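Local coordinates for CheC, inhibitor of MCP methylation / FliN fusion protein (Thermotoga maritima, PDB 4HYN) that probably acts in the flagellar rotor as a phosphatase of the CheC family, removing the phosphoryl group from the chemotaxis response regulator, at residues A[12-17]-A[193-198]; A[152-155]-A[161-164]. All coordinates share one frame; numbering follows the deposited sequence.

Contact 1 (A[12-17]-A[193-198])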
ATOM      1  N   ILE A  12      -0.835 -10.407   8.053  1.00 18.02           N
ATOM      2  CA  ILE A  12      -0.713  -9.146   7.325  1.00 17.12           C
ATOM      3  C   ILE A  12       0.758  -8.808   7.110  1.00 18.55           C
ATOM      4  O   ILE A  12       1.161  -8.413   6.013  1.00 18.23           O
ATOM      5  CB  ILE A  12      -1.349  -7.965   8.111  1.00 16.53           C
ATOM      6  CG1 ILE A  12      -2.873  -8.085   8.153  1.00 17.60           C
ATOM      7  CG2 ILE A  12      -0.935  -6.638   7.503  1.00 15.21           C
ATOM      8  CD1 ILE A  12      -3.513  -8.212   6.792  1.00 17.36           C
ATOM      9  N   GLY A  13       1.547  -8.944   8.175  1.00 18.00           N
ATOM     10  CA  GLY A  13       2.962  -8.646   8.092  1.00 18.32           C
ATOM     11  C   GLY A  13       3.711  -9.615   7.199  1.00 18.53           C
ATOM     12  O   GLY A  13       4.542  -9.215   6.385  1.00 19.41           O
ATOM     13  N   GLU A  14       3.394 -10.896   7.337  1.00 18.09           N
ATOM     14  CA  GLU A  14       4.043 -11.931   6.559  1.00 18.92           C
ATOM     15  C   GLU A  14       3.735 -11.841   5.070  1.00 19.67           C
ATOM     16  O   GLU A  14       4.654 -11.794   4.252  1.00 19.38           O
ATOM     17  CB  GLU A  14       3.706 -13.298   7.144  1.00 20.12           C
ATOM     18  CG  GLU A  14       4.228 -13.445   8.575  1.00 23.78           C
ATOM     19  CD  GLU A  14       3.889 -14.772   9.229  1.00 26.15           C
ATOM     20  OE1 GLU A  14       4.811 -15.407   9.780  1.00 29.60           O
ATOM     21  OE2 GLU A  14       2.706 -15.173   9.212  1.00 27.57           O
ATOM     22  N   ILE A  15       2.456 -11.769   4.712  1.00 20.75           N
ATOM     23  CA  ILE A  15       2.092 -11.663   3.304  1.00 21.33           C
ATOM     24  C   ILE A  15       2.547 -10.295   2.761  1.00 22.27           C
ATOM     25  O   ILE A  15       2.892 -10.169   1.590  1.00 23.85           O
ATOM     26  CB  ILE A  15       0.560 -11.919   3.054  1.00 22.57           C
ATOM     27  CG1 ILE A  15      -0.290 -10.734   3.505  1.00 25.93           C
ATOM     28  CG2 ILE A  15       0.096 -13.198   3.755  1.00 18.56           C
ATOM     29  CD1 ILE A  15      -0.506  -9.696   2.417  1.00 29.48           C
ATOM     30  N   GLY A  16       2.586  -9.289   3.632  1.00 21.93           N
ATOM     31  CA  GLY A  16       3.026  -7.960   3.232  1.00 18.80           C
ATOM     32  C   GLY A  16       4.495  -7.981   2.843  1.00 17.70           C
ATOM     33  O   GLY A  16       4.891  -7.318   1.892  1.00 17.30           O
ATOM     34  N   ASN A  17       5.308  -8.746   3.568  1.00 14.92           N
ATOM     35  CA  ASN A  17       6.729  -8.839   3.246  1.00 16.02           C
ATOM     36  C   ASN A  17       6.942  -9.534   1.900  1.00 16.00           C
ATOM     37  O   ASN A  17       7.838  -9.165   1.136  1.00 16.58           O
ATOM     38  CB  ASN A  17       7.506  -9.580   4.346  1.00 16.58           C
ATOM     39  CG  ASN A  17       8.010  -8.643   5.436  1.00 20.00           C
ATOM     40  OD1 ASN A  17       7.480  -8.606   6.553  1.00 19.29           O
ATOM     41  ND2 ASN A  17       9.041  -7.877   5.112  1.00 22.14           N
ATOM     42  N   GLU A 193      -9.154 -16.569   5.900  1.00 20.75           N
ATOM     43  CA  GLU A 193      -9.857 -17.818   5.612  1.00 21.57           C
ATOM     44  C   GLU A 193      -9.082 -18.607   4.569  1.00 21.00           C
ATOM     45  O   GLU A 193      -8.956 -19.819   4.673  1.00 22.64           O
ATOM     46  CB  GLU A 193     -11.277 -17.551   5.107  1.00 24.92           C
ATOM     47  CG  GLU A 193     -12.247 -17.071   6.174  1.00 29.89           C
ATOM     48  CD  GLU A 193     -13.538 -16.487   5.599  1.00 34.02           C
ATOM     49  OE1 GLU A 193     -13.996 -16.941   4.521  1.00 34.19           O
ATOM     50  OE2 GLU A 193     -14.095 -15.565   6.235  1.00 36.16           O
ATOM     51  N   TYR A 194      -8.564 -17.911   3.561  1.00 20.13           N
ATOM     52  CA  TYR A 194      -7.777 -18.548   2.509  1.00 19.10           C
ATOM     53  C   TYR A 194      -6.425 -18.998   3.062  1.00 18.31           C
ATOM     54  O   TYR A 194      -5.907 -20.059   2.703  1.00 18.11           O
ATOM     55  CB  TYR A 194      -7.516 -17.568   1.369  1.00 18.93           C
ATOM     56  CG  TYR A 194      -8.669 -17.350   0.427  1.00 22.09           C
ATOM     57  CD1 TYR A 194      -9.181 -16.068   0.215  1.00 23.21           C
ATOM     58  CD2 TYR A 194      -9.229 -18.411  -0.282  1.00 23.11           C
ATOM     59  CE1 TYR A 194     -10.216 -15.844  -0.679  1.00 23.60           C
ATOM     60  CE2 TYR A 194     -10.271 -18.198  -1.182  1.00 25.47           C
ATOM     61  CZ  TYR A 194     -10.760 -16.906  -1.373  1.00 25.71           C
ATOM     62  OH  TYR A 194     -11.797 -16.676  -2.244  1.00 26.26           O
ATOM     63  N   PHE A 195      -5.856 -18.152   3.914  1.00 16.79           N
ATOM     64  CA  PHE A 195      -4.561 -18.383   4.532  1.00 16.23           C
ATOM     65  C   PHE A 195      -4.534 -19.570   5.496  1.00 18.00           C
ATOM     66  O   PHE A 195      -3.617 -20.388   5.448  1.00 16.64           O
ATOM     67  CB  PHE A 195      -4.130 -17.118   5.263  1.00 13.08           C
ATOM     68  CG  PHE A 195      -2.715 -17.145   5.759  1.00 12.02           C
ATOM     69  CD1 PHE A 195      -1.660 -16.877   4.892  1.00  9.37           C
ATOM     70  CD2 PHE A 195      -2.445 -17.358   7.108  1.00 10.13           C
ATOM     71  CE1 PHE A 195      -0.358 -16.815   5.357  1.00 11.69           C
ATOM     72  CE2 PHE A 195      -1.146 -17.302   7.589  1.00 11.03           C
ATOM     73  CZ  PHE A 195      -0.093 -17.026   6.712  1.00 14.25           C
ATOM     74  N   THR A 196      -5.526 -19.661   6.375  1.00 19.47           N
ATOM     75  CA  THR A 196      -5.551 -20.757   7.335  1.00 22.26           C
ATOM     76  C   THR A 196      -5.820 -22.110   6.717  1.00 22.67           C
ATOM     77  O   THR A 196      -5.305 -23.123   7.198  1.00 21.76           O
ATOM     78  CB  THR A 196      -6.516 -20.501   8.496  1.00 21.78           C
ATOM     79  OG1 THR A 196      -7.782 -20.067   7.992  1.00 23.43           O
ATOM     80  CG2 THR A 196      -5.944 -19.450   9.394  1.00 21.93           C
ATOM     81  N   LYS A 197      -6.590 -22.120   5.632  1.00 24.25           N
ATOM     82  CA  LYS A 197      -6.899 -23.360   4.936  1.00 27.74           C
ATOM     83  C   LYS A 197      -5.626 -24.062   4.459  1.00 28.33           C
ATOM     84  O   LYS A 197      -5.527 -25.288   4.554  1.00 28.43           O
ATOM     85  CB  LYS A 197      -7.826 -23.114   3.748  1.00 31.10           C
ATOM     86  CG  LYS A 197      -8.171 -24.381   2.970  1.00 36.42           C
ATOM     87  CD  LYS A 197      -8.907 -24.047   1.691  1.00 40.91           C
ATOM     88  CE  LYS A 197      -9.172 -25.284   0.850  1.00 44.91           C
ATOM     89  NZ  LYS A 197      -9.899 -24.937  -0.413  1.00 47.61           N
ATOM     90  N   LYS A 198      -4.654 -23.306   3.952  1.00 27.96           N
ATOM     91  CA  LYS A 198      -3.436 -23.951   3.508  1.00 30.70           C
ATOM     92  C   LYS A 198      -2.305 -24.050   4.531  1.00 32.31           C
ATOM     93  O   LYS A 198      -1.259 -24.637   4.249  1.00 32.76           O
ATOM     94  CB  LYS A 198      -2.965 -23.461   2.131  1.00 30.76           C
ATOM     95  CG  LYS A 198      -2.652 -22.010   1.995  1.00 31.95           C
ATOM     96  CD  LYS A 198      -1.690 -21.797   0.825  1.00 32.30           C
ATOM     97  CE  LYS A 198      -2.250 -22.273  -0.506  1.00 29.74           C
ATOM     98  NZ  LYS A 198      -1.296 -21.966  -1.616  1.00 28.98           N
TER

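Contact 2 (A[152-155]-A[161-164])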
ATOM      1  N   PRO A 152     -10.552   7.766   1.398  1.00 18.58           N
ATOM      2  CA  PRO A 152     -11.306   6.850   0.530  1.00 17.25           C
ATOM      3  C   PRO A 152     -12.089   5.816   1.361  1.00 18.29           C
ATOM      4  O   PRO A 152     -11.608   5.336   2.393  1.00 19.29           O
ATOM      5  CB  PRO A 152     -10.207   6.207  -0.302  1.00 16.52           C
ATOM      6  CG  PRO A 152      -9.255   7.333  -0.497  1.00 15.30           C
ATOM      7  CD  PRO A 152      -9.170   7.929   0.900  1.00 18.73           C
ATOM      8  N   PRO A 153     -13.307   5.460   0.918  1.00 16.39           N
ATOM      9  CA  PRO A 153     -14.144   4.492   1.642  1.00 15.44           C
ATOM     10  C   PRO A 153     -13.677   3.023   1.670  1.00 15.29           C
ATOM     11  O   PRO A 153     -14.282   2.139   1.051  1.00 15.88           O
ATOM     12  CB  PRO A 153     -15.506   4.661   0.971  1.00 14.36           C
ATOM     13  CG  PRO A 153     -15.112   4.900  -0.488  1.00 16.12           C
ATOM     14  CD  PRO A 153     -13.926   5.860  -0.362  1.00 16.12           C
ATOM     15  N   VAL A 154     -12.608   2.766   2.410  1.00 14.49           N
ATOM     16  CA  VAL A 154     -12.088   1.412   2.562  1.00 15.65           C
ATOM     17  C   VAL A 154     -13.186   0.570   3.237  1.00 16.62           C
ATOM     18  O   VAL A 154     -13.352  -0.616   2.971  1.00 17.11           O
ATOM     19  CB  VAL A 154     -10.815   1.434   3.423  1.00 15.24           C
ATOM     20  CG1 VAL A 154     -10.284   0.032   3.628  1.00 14.49           C
ATOM     21  CG2 VAL A 154      -9.762   2.308   2.747  1.00 13.80           C
ATOM     22  N   THR A 155     -13.964   1.239   4.074  1.00 17.43           N
ATOM     23  CA  THR A 155     -15.087   0.657   4.788  1.00 18.81           C
ATOM     24  C   THR A 155     -16.257   1.604   4.479  1.00 19.37           C
ATOM     25  O   THR A 155     -16.032   2.742   4.053  1.00 20.71           O
ATOM     26  CB  THR A 155     -14.788   0.628   6.303  1.00 20.90           C
ATOM     27  OG1 THR A 155     -14.318  -0.672   6.679  1.00 23.26           O
ATOM     28  CG2 THR A 155     -16.006   0.983   7.112  1.00 23.52           C
ATOM     29  N   ASP A 161     -13.997  -1.470  11.364  1.00 17.86           N
ATOM     30  CA  ASP A 161     -12.545  -1.421  11.406  1.00 15.93           C
ATOM     31  C   ASP A 161     -11.751  -1.595  10.123  1.00 13.34           C
ATOM     32  O   ASP A 161     -12.227  -2.116   9.104  1.00 12.02           O
ATOM     33  CB  ASP A 161     -12.004  -2.315  12.525  1.00 18.31           C
ATOM     34  CG  ASP A 161     -12.273  -1.734  13.922  1.00 20.16           C
ATOM     35  OD1 ASP A 161     -13.080  -0.787  14.047  1.00 19.51           O
ATOM     36  OD2 ASP A 161     -11.677  -2.222  14.902  1.00 21.61           O
ATOM     37  N   VAL A 162     -10.508  -1.153  10.222  1.00 10.33           N
ATOM     38  CA  VAL A 162      -9.573  -1.166   9.133  1.00  9.45           C
ATOM     39  C   VAL A 162      -8.187  -1.510   9.683  1.00 10.26           C
ATOM     40  O   VAL A 162      -7.957  -1.472  10.901  1.00 10.16           O
ATOM     41  CB  VAL A 162      -9.565   0.245   8.501  1.00 12.36           C
ATOM     42  CG1 VAL A 162      -8.409   1.077   9.027  1.00 12.52           C
ATOM     43  CG2 VAL A 162      -9.589   0.172   7.002  1.00 14.14           C
ATOM     44  N   ALA A 163      -7.279  -1.890   8.790  1.00  9.11           N
ATOM     45  CA  ALA A 163      -5.908  -2.193   9.174  1.00  7.23           C
ATOM     46  C   ALA A 163      -4.997  -1.207   8.458  1.00  8.99           C
ATOM     47  O   ALA A 163      -5.103  -1.014   7.236  1.00  7.91           O
ATOM     48  CB  ALA A 163      -5.539  -3.609   8.797  1.00  8.12           C
ATOM     49  N   VAL A 164      -4.156  -0.531   9.236  1.00  8.85           N
ATOM     50  CA  VAL A 164      -3.208   0.425   8.690  1.00  9.52           C
ATOM     51  C   VAL A 164      -1.849  -0.247   8.785  1.00 11.46           C
ATOM     52  O   VAL A 164      -1.339  -0.507   9.875  1.00 12.73           O
ATOM     53  CB  VAL A 164      -3.238   1.776   9.453  1.00 10.53           C
ATOM     54  CG1 VAL A 164      -2.173   2.720   8.909  1.00  8.12           C
ATOM     55  CG2 VAL A 164      -4.619   2.431   9.317  1.00  7.06           C
TER

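Contact 1 (A[12-17]-A[193-198])
Ile15 and Phe195 make the apolar part of this contact between two helices. CG2 of Ile15 lies 4.0 Å from CE1 of Phe195, and the methyl approaches the ring obliquely. The CB branch point of the isoleucine makes this possible: its first torsion (chi1 74°) tucks CG1 between the backbone N and the carbonyl carbon, and CG2 is left to point across the gap while the CG1-CD1 arm leads off. Ile15 is buried, and its side chain also packs on Leu124 and Leu127 of helix 103-128 and on Met191, so a branched, apolar residue suits the place. Phe195 swings its ring out with CG opposite the backbone N (chi1 -171°), and this long, flat reach is what spans the gap between segments whose nearest CA atoms, those of Ile15 and Phe195, are 9.5 Å apart. The same side chain touches Leu128.

The second, looser kind of contact is polar against aromatic. Glu14, one residue earlier and exposed, runs extended past CG, and its OE2 ends 4.2 Å from CZ of Phe195. The carboxylate and ring planes are 51° apart, so the groups do not stack. No hydrogen bond or salt bridge joins the two segments here.

Regular helical bonds, such as N of Gly16 to O of Ile12 at 2.9 Å, keep the turn carrying Glu14 and Ile15 in shape. The C-terminal helix 185-200 thus meets one side of helix 6-30 in its N-terminal half, largely within a CheC-like family region. Glu14 and Asn17 match the Glu-x-x-Asn signature of CheC-family phosphatases, so Phe195 probably packs beside an active-site turn of the helix.

Contact 2 (A[152-155]-A[161-164])
Val154 meets Val162 through their methyls, CG1 of Val154 coming to 3.4 Å from CG2 of Val162, with the two side chains crossing at about a right angle. That is short for two methyls and says no more than that the packing is tight. CG1 is set opposite the backbone N of Val154 (chi1 178°), which sends that branch out at the strand. Thr155, partly exposed, can turn its OG1 to within 3.5 Å of the carbonyl O of Asp161 while its side chain rests on Met47 and Ser184. Valine suits both sides: compact and branched at CB, it fills a buried site and, at 162, is at home in a strand.

Farther out, both valines rest on Val182, and Val154 also reaches Val74. Its backbone is steered by the inverse gamma turn centred on Pro153, closed by N of Val154 bonding to O of Pro152 at 2.8 Å. Val162 pairs through its backbone with Glu45 of strand 35-46, and Asp161 with Ala185, which sets the strand presenting Val162. The Asp161 carboxylate sits close to that of Glu44, which would probably favour protonation of one of them. The whole is a connecting loop between strands 133-143 and 161-171, folded back over one face of the antiparallel sheet of the CheC-like domain.

In the fold
From the N terminus, the chain enters helix 6-30, which carries residues 12-17 of contact 1, then builds strands 35-46, 57-66 and 71-78, two more helices and strand 133-143. The loop after that strand holds 152-155, and contact 2 closes a short turn-back of five residues onto the start of strand 161-171. Strand 177-184 follows, and helix 185-200 completes contact 1, closing a loop of 175 residues within which contact 2 is nested. The contacts do not touch: their centres are 18 Å apart and their nearest atoms about 5 Å. They lie on opposite faces of the sheet, contact 1 tying chain-end helices together and contact 2 seating the loop.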